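Local coordinates for protein glutathione transferase o1 (Bombyx mori, PDB 3RBT) that belongs to the Omega class of glutathione transferases and may conjugate glutathione to electrophilic substrates or reduce dehydroascorbate, at residues V41-E46 against D217-K222. Numbering follows the deposited sequence.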
# COMPACT_ATOMS: atom_id res chain seq x y z
N VAL A 41 7.38 13.17 2.78
CA VAL A 41 6.86 13.99 1.70
C VAL A 41 7.73 15.24 1.49
O VAL A 41 7.94 15.65 0.35
CB VAL A 41 5.37 14.37 1.94
CG1 VAL A 41 4.84 15.21 0.78
CG2 VAL A 41 4.52 13.09 2.09
N LEU A 42 8.24 15.83 2.57
CA LEU A 42 9.17 16.96 2.43
C LEU A 42 10.43 16.58 1.64
O LEU A 42 10.89 17.35 0.81
CB LEU A 42 9.56 17.55 3.80
CG LEU A 42 8.47 18.34 4.55
CD1 LEU A 42 8.88 18.60 6.00
CD2 LEU A 42 8.14 19.65 3.83
N LEU A 43 10.97 15.40 1.91
CA LEU A 43 12.15 14.90 1.18
C LEU A 43 11.91 14.77 -0.33
O LEU A 43 12.73 15.21 -1.14
CB LEU A 43 12.61 13.55 1.76
CG LEU A 43 13.15 13.58 3.19
CD1 LEU A 43 13.44 12.15 3.69
CD2 LEU A 43 14.37 14.51 3.35
N VAL A 44 10.79 14.15 -0.69
CA VAL A 44 10.41 13.94 -2.09
C VAL A 44 10.18 15.25 -2.83
O VAL A 44 10.73 15.47 -3.91
CB VAL A 44 9.19 12.98 -2.20
CG1 VAL A 44 8.67 12.89 -3.64
CG2 VAL A 44 9.58 11.60 -1.69
N LEU A 45 9.38 16.14 -2.24
CA LEU A 45 9.16 17.48 -2.81
C LEU A 45 10.46 18.20 -3.12
O LEU A 45 10.62 18.82 -4.19
CB LEU A 45 8.34 18.34 -1.84
CG LEU A 45 6.84 18.06 -1.72
CD1 LEU A 45 6.36 18.58 -0.38
CD2 LEU A 45 6.07 18.70 -2.87
N GLU A 46 11.39 18.12 -2.18
CA GLU A 46 12.69 18.77 -2.31
C GLU A 46 13.51 18.07 -3.41
O GLU A 46 14.04 18.72 -4.30
CB GLU A 46 13.41 18.77 -0.96
CG GLU A 46 14.46 19.87 -0.77
CD GLU A 46 13.85 21.25 -0.51
OE1 GLU A 46 13.07 21.42 0.44
OE2 GLU A 46 14.18 22.17 -1.27
N ASP A 217 23.66 14.30 2.12
CA ASP A 217 22.77 14.66 1.00
C ASP A 217 22.10 16.01 1.27
O ASP A 217 21.53 16.23 2.34
CB ASP A 217 21.72 13.56 0.81
CG ASP A 217 21.00 13.64 -0.53
OD1 ASP A 217 21.67 13.57 -1.60
OD2 ASP A 217 19.76 13.73 -0.53
N ASP A 218 22.17 16.91 0.29
CA ASP A 218 21.64 18.27 0.41
C ASP A 218 20.16 18.34 0.75
O ASP A 218 19.72 19.21 1.51
CB ASP A 218 21.91 19.06 -0.87
CG ASP A 218 23.39 19.23 -1.13
OD1 ASP A 218 23.95 20.29 -0.74
OD2 ASP A 218 23.99 18.30 -1.71
N ILE A 219 19.40 17.41 0.18
CA ILE A 219 17.97 17.28 0.45
C ILE A 219 17.72 16.81 1.89
O ILE A 219 16.88 17.39 2.59
CB ILE A 219 17.32 16.33 -0.60
CG1 ILE A 219 17.43 16.95 -2.00
CG2 ILE A 219 15.86 16.03 -0.25
CD1 ILE A 219 17.62 15.94 -3.11
N VAL A 220 18.45 15.79 2.33
CA VAL A 220 18.37 15.30 3.71
C VAL A 220 18.65 16.44 4.70
O VAL A 220 17.88 16.68 5.64
CB VAL A 220 19.35 14.13 3.95
CG1 VAL A 220 19.62 13.91 5.45
CG2 VAL A 220 18.82 12.86 3.29
N LYS A 221 19.76 17.13 4.46
CA LYS A 221 20.23 18.22 5.31
C LYS A 221 19.21 19.35 5.48
O LYS A 221 19.10 19.94 6.55
CB LYS A 221 21.53 18.78 4.73
CG LYS A 221 22.63 18.99 5.74
CD LYS A 221 23.97 19.33 5.05
CE LYS A 221 25.08 19.53 6.07
NZ LYS A 221 25.08 18.46 7.12
N LYS A 222 18.44 19.62 4.42
CA LYS A 222 17.39 20.64 4.46
C LYS A 222 16.32 20.39 5.55
O LYS A 222 15.84 21.34 6.17
CB LYS A 222 16.72 20.76 3.08
CG LYS A 222 16.02 22.11 2.82
CD LYS A 222 17.02 23.18 2.40
CE LYS A 222 16.58 24.57 2.84
NZ LYS A 222 17.68 25.56 2.63
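Ile219 presses its CG2 methyl against helix 36-47, between Leu43 and Glu46, which lie one helical turn apart. The methyl sits 3.4 Å from Leu43 O and 3.7 Å from Glu46 CB. A chi1 of -64° sets CG2 opposite the backbone N, and this short branch meets the helix; a beta-branched residue suits a place where a methyl must fit close to backbone. Leu43 meets that methyl with CD2 (4.2 Å to Ile219 CG2), and its branched end is long enough to lay CD2 on the facing backbone, 3.9 Å from Ile219 O and 4.1 Å from Val220 CA. Pro181 of helix 174-186 also touches Leu43.

Glu46, partly exposed, suits its place by having a hydrocarbon stem to slide past Ile219 and a polar end for Tyr52, whose hydroxyl hydrogen-bonds OE1. A bend at chi2 (75°) brings the carboxylate beside the stem of exposed Lys222, OE1 standing 3.9 Å from Lys222 CG, the two side chains crossing at about a right angle. The lysine's charged end leads away, leaving Glu46 OE2 and Lys222 NZ 6.2 Å apart.

The axes of the two short helical segments cross at 136°, joining the thioredoxin-like N-terminal domain to the helical C-terminal part of this GST fold. No hydrogen bond or salt bridge spans them, so their direct cohesion rests on van der Waals contact, any Glu46-Lys222 attraction probably being a modest long-range addition.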